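Arginine--tRNA ligase (Campylobacter jejuni, PDB 3FNR) catalyses the ATP-dependent attachment of L-arginine to its cognate tRNA, releasing AMP and diphosphate. Local coordinates at residues K28-L34 / G67-E73; Y219-I224 / Y249-M253; K237-G243 / N266-A272. The protein carries 1 engineered substitution. All coordinates share one frame; numbering follows the deposited sequence.

Interaction 1: K28-L34 / G67-E73; sequences KQESFLL and GYKFNTE. With SO4 (sulfate ion), chain B.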
loop_
_atom_site.group_PDB
_atom_site.type_symbol
_atom_site.label_atom_id
_atom_site.label_comp_id
_atom_site.label_asym_id
_atom_site.label_seq_id
_atom_site.Cartn_x
_atom_site.Cartn_y
_atom_site.Cartn_z
ATOM N N LYS A 28 10.256 18.169 7.372
ATOM C CA LYS A 28 10.353 18.665 6.006
ATOM C C LYS A 28 9.273 19.707 5.750
ATOM O O LYS A 28 8.324 19.848 6.533
ATOM C CB LYS A 28 10.194 17.517 5.008
ATOM C CG LYS A 28 11.216 16.401 5.130
ATOM C CD LYS A 28 12.454 16.680 4.285
ATOM C CE LYS A 28 13.449 15.541 4.391
ATOM N NZ LYS A 28 14.119 15.519 5.716
ATOM N N GLN A 29 9.408 20.415 4.634
ATOM C CA GLN A 29 8.486 21.486 4.300
ATOM C C GLN A 29 7.340 21.029 3.393
ATOM O O GLN A 29 6.204 21.495 3.536
ATOM C CB GLN A 29 9.246 22.656 3.672
ATOM C CG GLN A 29 10.198 23.407 4.620
ATOM C CD GLN A 29 9.480 24.225 5.695
ATOM O OE1 GLN A 29 9.984 24.376 6.810
ATOM N NE2 GLN A 29 8.302 24.756 5.363
ATOM N N GLU A 30 7.646 20.122 2.467
ATOM C CA GLU A 30 6.669 19.612 1.517
ATOM C C GLU A 30 5.739 18.592 2.172
ATOM O O GLU A 30 6.201 17.670 2.837
ATOM C CB GLU A 30 7.379 18.986 0.323
ATOM C CG GLU A 30 6.477 18.785 -0.886
ATOM C CD GLU A 30 7.227 18.301 -2.119
ATOM O OE1 GLU A 30 6.553 18.009 -3.132
ATOM O OE2 GLU A 30 8.479 18.212 -2.080
ATOM N N SER A 31 4.431 18.775 1.984
ATOM C CA SER A 31 3.410 17.895 2.559
ATOM C C SER A 31 2.642 17.186 1.464
ATOM O O SER A 31 2.540 17.695 0.350
ATOM C CB SER A 31 2.429 18.701 3.393
ATOM O OG SER A 31 1.793 19.685 2.588
ATOM N N PHE A 32 2.084 16.017 1.777
ATOM C CA PHE A 32 1.408 15.212 0.763
ATOM C C PHE A 32 0.078 14.653 1.237
ATOM O O PHE A 32 -0.098 14.337 2.418
ATOM C CB PHE A 32 2.282 14.032 0.328
ATOM C CG PHE A 32 3.638 14.418 -0.194
ATOM C CD1 PHE A 32 3.848 14.553 -1.558
ATOM C CD2 PHE A 32 4.704 14.634 0.674
ATOM C CE1 PHE A 32 5.099 14.913 -2.057
ATOM C CE2 PHE A 32 5.952 14.998 0.191
ATOM C CZ PHE A 32 6.154 15.126 -1.182
ATOM N N LEU A 33 -0.851 14.510 0.299
ATOM C CA LEU A 33 -2.060 13.737 0.526
ATOM C C LEU A 33 -2.133 12.573 -0.450
ATOM O O LEU A 33 -2.321 12.771 -1.654
ATOM C CB LEU A 33 -3.327 14.606 0.402
ATOM C CG LEU A 33 -4.683 13.881 0.543
ATOM C CD1 LEU A 33 -4.838 13.241 1.922
ATOM C CD2 LEU A 33 -5.850 14.825 0.263
ATOM N N LEU A 34 -2.019 11.356 0.076
ATOM C CA LEU A 34 -2.123 10.151 -0.746
ATOM C C LEU A 34 -3.503 9.521 -0.641
ATOM O O LEU A 34 -3.958 9.164 0.449
ATOM C CB LEU A 34 -1.075 9.119 -0.304
ATOM C CG LEU A 34 -0.462 8.004 -1.167
ATOM C CD1 LEU A 34 -0.182 6.792 -0.281
ATOM C CD2 LEU A 34 -1.263 7.589 -2.389
ATOM N N GLY A 67 10.452 12.493 7.641
ATOM C CA GLY A 67 10.040 13.767 8.216
ATOM C C GLY A 67 9.030 14.539 7.393
ATOM O O GLY A 67 8.782 15.718 7.660
ATOM N N TYR A 68 8.457 13.888 6.382
ATOM C CA TYR A 68 7.422 14.518 5.574
ATOM C C TYR A 68 6.070 14.386 6.273
ATOM O O TYR A 68 5.786 13.355 6.893
ATOM C CB TYR A 68 7.366 13.904 4.170
ATOM C CG TYR A 68 8.613 14.147 3.351
ATOM C CD1 TYR A 68 9.663 13.231 3.362
ATOM C CD2 TYR A 68 8.743 15.289 2.558
ATOM C CE1 TYR A 68 10.819 13.450 2.615
ATOM C CE2 TYR A 68 9.899 15.516 1.799
ATOM C CZ TYR A 68 10.933 14.589 1.839
ATOM O OH TYR A 68 12.082 14.788 1.111
ATOM N N LYS A 69 5.261 15.448 6.206
ATOM C CA LYS A 69 3.851 15.382 6.598
ATOM C C LYS A 69 3.139 14.653 5.480
ATOM O O LYS A 69 3.176 15.086 4.334
ATOM C CB LYS A 69 3.261 16.785 6.772
ATOM C CG LYS A 69 3.786 17.551 7.992
ATOM C CD LYS A 69 3.091 18.916 8.171
ATOM C CE LYS A 69 3.666 20.009 7.249
ATOM N NZ LYS A 69 5.122 20.288 7.476
ATOM N N PHE A 70 2.507 13.529 5.796
ATOM C CA PHE A 70 1.995 12.655 4.753
ATOM C C PHE A 70 0.707 12.005 5.237
ATOM O O PHE A 70 0.723 11.152 6.131
ATOM C CB PHE A 70 3.056 11.595 4.413
ATOM C CG PHE A 70 2.892 10.942 3.050
ATOM C CD1 PHE A 70 3.646 11.371 1.964
ATOM C CD2 PHE A 70 2.036 9.867 2.875
ATOM C CE1 PHE A 70 3.529 10.753 0.720
ATOM C CE2 PHE A 70 1.911 9.243 1.641
ATOM C CZ PHE A 70 2.650 9.689 0.557
ATOM N N ASN A 71 -0.402 12.431 4.644
ATOM C CA ASN A 71 -1.721 11.909 4.965
ATOM C C ASN A 71 -2.223 10.885 3.975
ATOM O O ASN A 71 -1.889 10.930 2.789
ATOM C CB ASN A 71 -2.730 13.047 5.059
ATOM C CG ASN A 71 -2.832 13.606 6.451
ATOM O OD1 ASN A 71 -2.015 14.430 6.863
ATOM N ND2 ASN A 71 -3.840 13.153 7.195
ATOM N N THR A 72 -3.032 9.960 4.473
ATOM C CA THR A 72 -3.636 8.923 3.646
ATOM C C THR A 72 -5.153 8.932 3.744
ATOM O O THR A 72 -5.722 9.199 4.816
ATOM C CB THR A 72 -3.115 7.527 4.019
ATOM O OG1 THR A 72 -3.211 7.340 5.435
ATOM C CG2 THR A 72 -1.667 7.397 3.606
ATOM N N GLU A 73 -5.795 8.609 2.623
ATOM C CA GLU A 73 -7.238 8.682 2.497
ATOM C C GLU A 73 -7.773 7.609 1.545
ATOM O O GLU A 73 -7.131 7.253 0.552
ATOM C CB GLU A 73 -7.665 10.096 2.060
ATOM C CG GLU A 73 -9.160 10.392 2.127
ATOM C CD GLU A 73 -9.479 11.882 2.107
ATOM O OE1 GLU A 73 -10.005 12.352 1.076
ATOM O OE2 GLU A 73 -9.217 12.579 3.124
HETATM S S SO4 B . 17.738 15.313 6.815
HETATM O O1 SO4 B . 18.456 16.561 6.545
HETATM O O2 SO4 B . 16.610 15.612 7.683
HETATM O O3 SO4 B . 17.263 14.759 5.550
HETATM O O4 SO4 B . 18.602 14.342 7.475
HETATM O O HOH W 1 6.114 17.967 5.237
#
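Lys28 lies over the ring of Tyr68. Its CB sits 3.6 Å from Tyr68 CD2. CG then comes over the middle of the ring face, 3.6 Å from the centroid, a CH-pi contact. The bend at chi2 (-89°) carries CD and CE on across the same ring, to CZ and OH. The turn at chi4 (-72°) lifts NZ off the ring face, toward a sulfate, and NZ donates to its O3 at 3.2 Å. It also bonds the carbonyls of Glu26 and Leu66, which lie just outside the segments.

Past this end the chains run as parallel strands, the outer members of the beta-alpha-beta unit 31-35, 50-65, 69-76. This belongs to the nucleotide-binding fold of a class I synthetase. Phe32 N bonds Lys69 O, and Asn71 N returns a nearly straight bond to Phe32 O at 2.9 Å. Leu34 N and O continue the ladder to Asn71 O and Glu73 N.

Phe32, Tyr68 and Phe70 form an aromatic cluster. Tyr68 CD2 meets Phe32 CE2 at 3.7 Å, at the edge of the Phe32 ring. Phe70 CD1 presses on Phe32 CB at 3.4 Å, the two rings inclined at 39°. Leu34 CB touches Phe70 CE2, and both side chains also reach Thr60 of helix 50-65.

Interaction 2: Y219-I224 / Y249-M253; sequences YLAADI and YIPRM. With SO4 (sulfate ion), chain C.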
loop_
_atom_site.group_PDB
_atom_site.type_symbol
_atom_site.label_atom_id
_atom_site.label_comp_id
_atom_site.label_asym_id
_atom_site.label_seq_id
_atom_site.Cartn_x
_atom_site.Cartn_y
_atom_site.Cartn_z
ATOM N N TYR A 219 -19.802 9.730 -13.311
ATOM C CA TYR A 219 -18.679 9.282 -12.478
ATOM C C TYR A 219 -17.540 10.293 -12.535
ATOM O O TYR A 219 -16.888 10.549 -11.527
ATOM C CB TYR A 219 -18.162 7.898 -12.910
ATOM C CG TYR A 219 -19.165 6.775 -12.765
ATOM C CD1 TYR A 219 -19.591 6.051 -13.882
ATOM C CD2 TYR A 219 -19.688 6.429 -11.513
ATOM C CE1 TYR A 219 -20.522 5.011 -13.763
ATOM C CE2 TYR A 219 -20.619 5.392 -11.380
ATOM C CZ TYR A 219 -21.030 4.688 -12.510
ATOM O OH TYR A 219 -21.944 3.662 -12.387
ATOM N N LEU A 220 -17.315 10.874 -13.716
ATOM C CA LEU A 220 -16.282 11.899 -13.872
ATOM C C LEU A 220 -16.580 13.109 -12.996
ATOM O O LEU A 220 -15.692 13.607 -12.299
ATOM C CB LEU A 220 -16.147 12.323 -15.335
ATOM C CG LEU A 220 -15.036 13.334 -15.626
ATOM C CD1 LEU A 220 -13.684 12.719 -15.385
ATOM C CD2 LEU A 220 -15.130 13.814 -17.042
ATOM N N ALA A 221 -17.838 13.553 -13.014
ATOM C CA ALA A 221 -18.295 14.679 -12.186
ATOM C C ALA A 221 -17.983 14.437 -10.713
ATOM O O ALA A 221 -17.375 15.282 -10.064
ATOM C CB ALA A 221 -19.792 14.924 -12.380
ATOM N N ALA A 222 -18.381 13.267 -10.217
ATOM C CA ALA A 222 -18.119 12.831 -8.844
ATOM C C ALA A 222 -16.625 12.853 -8.527
ATOM O O ALA A 222 -16.217 13.283 -7.448
ATOM C CB ALA A 222 -18.681 11.425 -8.633
ATOM N N ASP A 223 -15.821 12.403 -9.490
ATOM C CA ASP A 223 -14.366 12.345 -9.340
ATOM C C ASP A 223 -13.746 13.739 -9.269
ATOM O O ASP A 223 -12.872 13.992 -8.432
ATOM C CB ASP A 223 -13.753 11.523 -10.478
ATOM C CG ASP A 223 -12.466 10.807 -10.068
ATOM O OD1 ASP A 223 -12.105 10.819 -8.866
ATOM O OD2 ASP A 223 -11.810 10.226 -10.961
ATOM N N ILE A 224 -14.214 14.637 -10.136
ATOM C CA ILE A 224 -13.791 16.045 -10.135
ATOM C C ILE A 224 -14.104 16.768 -8.810
ATOM O O ILE A 224 -13.215 17.420 -8.223
ATOM C CB ILE A 224 -14.407 16.821 -11.313
ATOM C CG1 ILE A 224 -13.894 16.242 -12.640
ATOM C CG2 ILE A 224 -14.035 18.294 -11.230
ATOM C CD1 ILE A 224 -14.489 16.889 -13.838
ATOM N N TYR A 249 -7.141 7.965 -18.565
ATOM C CA TYR A 249 -7.998 8.789 -17.729
ATOM C C TYR A 249 -7.234 9.974 -17.133
ATOM O O TYR A 249 -7.842 10.915 -16.632
ATOM C CB TYR A 249 -8.555 7.909 -16.618
ATOM C CG TYR A 249 -9.763 8.432 -15.882
ATOM C CD1 TYR A 249 -9.628 9.044 -14.635
ATOM C CD2 TYR A 249 -11.050 8.270 -16.402
ATOM C CE1 TYR A 249 -10.738 9.507 -13.933
ATOM C CE2 TYR A 249 -12.174 8.728 -15.702
ATOM C CZ TYR A 249 -12.003 9.343 -14.467
ATOM O OH TYR A 249 -13.090 9.802 -13.766
ATOM N N ILE A 250 -5.903 9.926 -17.184
ATOM C CA ILE A 250 -5.064 11.004 -16.639
ATOM C C ILE A 250 -5.332 12.395 -17.255
ATOM O O ILE A 250 -5.604 13.329 -16.500
ATOM C CB ILE A 250 -3.532 10.649 -16.611
ATOM C CG1 ILE A 250 -3.285 9.377 -15.795
ATOM C CG2 ILE A 250 -2.713 11.797 -16.015
ATOM C CD1 ILE A 250 -1.827 8.903 -15.780
ATOM N N PRO A 251 -5.304 12.535 -18.607
ATOM C CA PRO A 251 -5.454 13.880 -19.174
ATOM C C PRO A 251 -6.753 14.613 -18.816
ATOM O O PRO A 251 -6.711 15.821 -18.617
ATOM C CB PRO A 251 -5.400 13.632 -20.686
ATOM C CG PRO A 251 -4.634 12.382 -20.823
ATOM C CD PRO A 251 -5.132 11.544 -19.688
ATOM N N ARG A 252 -7.875 13.900 -18.720
ATOM C CA ARG A 252 -9.159 14.531 -18.375
ATOM C C ARG A 252 -9.222 14.999 -16.920
ATOM O O ARG A 252 -9.943 15.943 -16.604
ATOM C CB ARG A 252 -10.359 13.625 -18.701
ATOM C CG ARG A 252 -10.597 12.477 -17.733
ATOM C CD ARG A 252 -11.568 11.451 -18.294
ATOM N NE ARG A 252 -10.929 10.654 -19.331
ATOM C CZ ARG A 252 -11.452 9.567 -19.876
ATOM N NH1 ARG A 252 -10.774 8.919 -20.809
ATOM N NH2 ARG A 252 -12.635 9.120 -19.486
ATOM N N MET A 253 -8.450 14.359 -16.046
ATOM C CA MET A 253 -8.421 14.766 -14.656
ATOM C C MET A 253 -7.510 15.972 -14.470
ATOM O O MET A 253 -7.852 16.897 -13.737
ATOM C CB MET A 253 -8.053 13.588 -13.747
ATOM C CG MET A 253 -8.397 13.768 -12.244
ATOM S SD MET A 253 -10.129 14.118 -11.781
ATOM C CE MET A 253 -10.978 13.120 -12.951
HETATM S S SO4 C . -21.812 7.776 -16.098
HETATM O O1 SO4 C . -22.105 8.044 -14.694
HETATM O O2 SO4 C . -22.085 6.366 -16.359
HETATM O O3 SO4 C . -22.664 8.603 -16.951
HETATM O O4 SO4 C . -20.408 8.058 -16.389
#
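Leu220 and Tyr249 both start with CG opposite the backbone N, at chi1 -177° and -163°. This swings the leucine methyl CD1 and the phenol OH past each other, 3.4 Å apart. Met253 bends back at chi2 and chi3. Its CE comes 3.7 Å from the same Leu220 CD1. The aliphatic part of Arg252 closes another side of that methyl, with CD at 3.8 Å. CD1 thus touches Tyr249, Arg252 and Met253.

The polar contact lies next to it. Asp223 OD2 approaches the edge of the Tyr249 ring, near its plane, 3.1 Å from OH and 3.2 Å from CE1. The carboxylate and ring planes are 31° apart. Met253 CE also touches OD2, at 3.6 Å. OD2 also has a weak hydrogen bond with a glycerol, probably from the crystallisation liquor.

At the start of helix 219-231, Tyr219 N donates to sulfate O1 at 3.2 Å. The same oxygen stands over one face of the Tyr219 ring. Leu220 and Ile224 also pack on Ile210 of strand 208-211. The arrangement is side-chain packing between the first turns of helix 219-231 and the residues around the start of helix 250-258, in the class I catalytic domain.

Interaction 3: K237-G243 / N266-A272; sequences KCINIWG and NLEIILA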
loop_
_atom_site.group_PDB
_atom_site.type_symbol
_atom_site.label_atom_id
_atom_site.label_comp_id
_atom_site.label_asym_id
_atom_site.label_seq_id
_atom_site.Cartn_x
_atom_site.Cartn_y
_atom_site.Cartn_z
ATOM N N LYS A 237 1.293 18.482 -2.350
ATOM C CA LYS A 237 1.009 17.604 -3.488
ATOM C C LYS A 237 -0.089 16.594 -3.139
ATOM O O LYS A 237 -0.159 16.126 -2.006
ATOM C CB LYS A 237 2.282 16.835 -3.872
ATOM C CG LYS A 237 3.251 17.554 -4.800
ATOM C CD LYS A 237 3.286 16.868 -6.155
ATOM C CE LYS A 237 4.636 17.037 -6.836
ATOM N NZ LYS A 237 4.863 15.977 -7.869
ATOM N N CYS A 238 -0.943 16.268 -4.109
ATOM C CA CYS A 238 -1.833 15.109 -4.001
ATOM C C CYS A 238 -1.316 13.969 -4.867
ATOM O O CYS A 238 -1.066 14.144 -6.064
ATOM C CB CYS A 238 -3.281 15.438 -4.408
ATOM S SG CYS A 238 -4.154 16.592 -3.319
ATOM N N ILE A 239 -1.170 12.801 -4.258
ATOM C CA ILE A 239 -0.733 11.597 -4.966
ATOM C C ILE A 239 -1.886 10.600 -5.086
ATOM O O ILE A 239 -2.569 10.319 -4.099
ATOM C CB ILE A 239 0.444 10.914 -4.226
ATOM C CG1 ILE A 239 1.528 11.944 -3.866
ATOM C CG2 ILE A 239 0.990 9.746 -5.047
ATOM C CD1 ILE A 239 2.664 11.373 -3.007
ATOM N N ASN A 240 -2.109 10.096 -6.299
ATOM C CA ASN A 240 -2.999 8.968 -6.525
ATOM C C ASN A 240 -2.202 7.742 -6.944
ATOM O O ASN A 240 -1.194 7.858 -7.635
ATOM C CB ASN A 240 -3.987 9.271 -7.648
ATOM C CG ASN A 240 -4.958 10.383 -7.308
ATOM O OD1 ASN A 240 -5.070 10.825 -6.155
ATOM N ND2 ASN A 240 -5.670 10.850 -8.333
ATOM N N ILE A 241 -2.666 6.569 -6.536
ATOM C CA ILE A 241 -2.162 5.325 -7.099
ATOM C C ILE A 241 -3.298 4.654 -7.866
ATOM O O ILE A 241 -4.297 4.228 -7.276
ATOM C CB ILE A 241 -1.572 4.385 -6.025
ATOM C CG1 ILE A 241 -0.409 5.070 -5.292
ATOM C CG2 ILE A 241 -1.098 3.085 -6.659
ATOM C CD1 ILE A 241 0.015 4.359 -4.047
ATOM N N TRP A 242 -3.151 4.586 -9.182
ATOM C CA TRP A 242 -4.172 3.990 -10.038
ATOM C C TRP A 242 -3.629 2.733 -10.705
ATOM O O TRP A 242 -2.413 2.569 -10.831
ATOM C CB TRP A 242 -4.617 4.976 -11.129
ATOM C CG TRP A 242 -5.388 6.194 -10.655
ATOM C CD1 TRP A 242 -5.874 6.435 -9.395
ATOM C CD2 TRP A 242 -5.797 7.313 -11.462
ATOM N NE1 TRP A 242 -6.524 7.644 -9.363
ATOM C CE2 TRP A 242 -6.502 8.201 -10.616
ATOM C CE3 TRP A 242 -5.626 7.655 -12.815
ATOM C CZ2 TRP A 242 -7.039 9.414 -11.079
ATOM C CZ3 TRP A 242 -6.157 8.867 -13.277
ATOM C CH2 TRP A 242 -6.857 9.729 -12.404
ATOM N N GLY A 243 -4.532 1.861 -11.145
ATOM C CA GLY A 243 -4.152 0.705 -11.950
ATOM C C GLY A 243 -3.678 1.198 -13.297
ATOM O O GLY A 243 -4.219 2.179 -13.819
ATOM N N ASN A 266 0.678 19.509 -9.431
ATOM C CA ASN A 266 0.535 19.167 -8.015
ATOM C C ASN A 266 -0.362 17.950 -7.774
ATOM O O ASN A 266 -0.596 17.561 -6.630
ATOM C CB ASN A 266 0.068 20.380 -7.214
ATOM C CG ASN A 266 1.139 21.465 -7.129
ATOM O OD1 ASN A 266 2.325 21.195 -7.321
ATOM N ND2 ASN A 266 0.726 22.693 -6.843
ATOM N N LEU A 267 -0.855 17.358 -8.866
ATOM C CA LEU A 267 -1.479 16.043 -8.831
ATOM C C LEU A 267 -0.556 15.030 -9.505
ATOM O O LEU A 267 -0.336 15.063 -10.720
ATOM C CB LEU A 267 -2.866 16.064 -9.484
ATOM C CG LEU A 267 -3.698 14.771 -9.419
ATOM C CD1 LEU A 267 -4.028 14.349 -7.989
ATOM C CD2 LEU A 267 -4.973 14.930 -10.212
ATOM N N GLU A 268 -0.003 14.142 -8.693
ATOM C CA GLU A 268 0.954 13.145 -9.143
ATOM C C GLU A 268 0.239 11.810 -9.242
ATOM O O GLU A 268 -0.275 11.313 -8.243
ATOM C CB GLU A 268 2.112 13.086 -8.135
ATOM C CG GLU A 268 3.137 11.986 -8.376
ATOM C CD GLU A 268 4.196 11.898 -7.277
ATOM O OE1 GLU A 268 4.481 12.920 -6.601
ATOM O OE2 GLU A 268 4.742 10.789 -7.089
ATOM N N ILE A 269 0.168 11.243 -10.447
ATOM C CA ILE A 269 -0.460 9.931 -10.636
ATOM C C ILE A 269 0.615 8.846 -10.712
ATOM O O ILE A 269 1.475 8.874 -11.599
ATOM C CB ILE A 269 -1.343 9.847 -11.929
ATOM C CG1 ILE A 269 -2.312 11.034 -12.058
ATOM C CG2 ILE A 269 -2.074 8.509 -11.995
ATOM C CD1 ILE A 269 -3.310 11.189 -10.928
ATOM N N ILE A 270 0.564 7.896 -9.781
ATOM C CA ILE A 270 1.436 6.715 -9.815
ATOM C C ILE A 270 0.655 5.520 -10.348
ATOM O O ILE A 270 -0.423 5.214 -9.856
ATOM C CB ILE A 270 1.999 6.400 -8.422
ATOM C CG1 ILE A 270 2.967 7.500 -7.984
ATOM C CG2 ILE A 270 2.670 5.014 -8.387
ATOM C CD1 ILE A 270 3.384 7.395 -6.547
ATOM N N LEU A 271 1.193 4.845 -11.358
ATOM C CA LEU A 271 0.503 3.699 -11.952
ATOM C C LEU A 271 1.037 2.352 -11.471
ATOM O O LEU A 271 2.231 2.061 -11.591
ATOM C CB LEU A 271 0.533 3.772 -13.479
ATOM C CG LEU A 271 -0.215 4.903 -14.193
ATOM C CD1 LEU A 271 0.033 4.797 -15.686
ATOM C CD2 LEU A 271 -1.722 4.889 -13.916
ATOM N N ALA A 272 0.144 1.545 -10.913
ATOM C CA ALA A 272 0.489 0.222 -10.415
ATOM C C ALA A 272 0.217 -0.825 -11.490
ATOM O O ALA A 272 -0.929 -1.018 -11.910
ATOM C CB ALA A 272 -0.299 -0.093 -9.146
#
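Ile269 fills the hollow between Asn240 and Trp242. Its CG1 stands beside the backbone N (chi1 -49°) and its CG2 opposite that N. The bend at chi2 (-60°) turns CD1 toward Asn240 and the indole. CG2 sits over one face of the indole near its rim, 3.7 Å from Trp242 CE3. CD1 lies over the same indole, 4.2 Å from the centroid of the six-membered ring, a CH-pi contact. It also touches Asn240 ND2 at 3.5 Å. Leu267 CD1 packs beside the Asn240 amide too, and reaches Cys238 CB at 3.8 Å. At the far end Leu271 CD2 touches Trp242 CB.

The other face of the sheet carries Ile239, Ile241, Ile270 and Ala272. Ile270 CD1 reaches back to Ile239 CG2, 3.7 Å away, while its CB lies alongside Ile241 CG1. Ala272 CB is a small bump against Ile241 CG2. Near the start, Lys237 crosses Glu268 at about a right angle. A salt bridge joins Lys237 NZ to Glu268 OE1 at 3.3 Å; its hydrogen bond is weak. OE2 of Glu268 pairs with Arg394.

Between the faces the backbones form a regular parallel ladder. Cys238, Asn240 and Trp242 each use both N and O. The bonds run from Cys238 N with Asn266 O to Ala272 N with Trp242 O, the latter 2.8 Å and almost straight. The axes of the two short strand segments lie 33° apart.

Helix 250-258 connects these strands in a beta-alpha-beta unit and packs on the Trp242 face: Ile250 covers Trp242 and Ile269, and Met253 covers Leu267. Helix 219-231 lies beside them: its His227 bonds Asn240 ND2, and its Met231 touches Cys238 and Leu267. On the other flank strand 237-243 pairs with strand 31-35.

Overall arrangement
All three interactions belong to the class I catalytic domain, and all are partly buried. Interactions 1 and 3 lie in one sheet, where strands 31-35 and 237-243 are neighbours. Leu33 N and O join them by probable hydrogen bonds to Lys237 O and Ile239 N. Both combine parallel ladders with apolar faces. Interaction 3 has no exposed residue. Interaction 1 adds an aromatic cluster and a more open, sulfate-bound end. The centre of interaction 2 is about 23 Å from the centre of the chain, those of 1 and 3 about 15 and 13 Å. Interaction 2 has no ladder, buries much less surface and has exposed Tyr219 at its sulfate. Its Tyr249 packs against Trp242 of interaction 3. Interactions 1 and 2 do not touch.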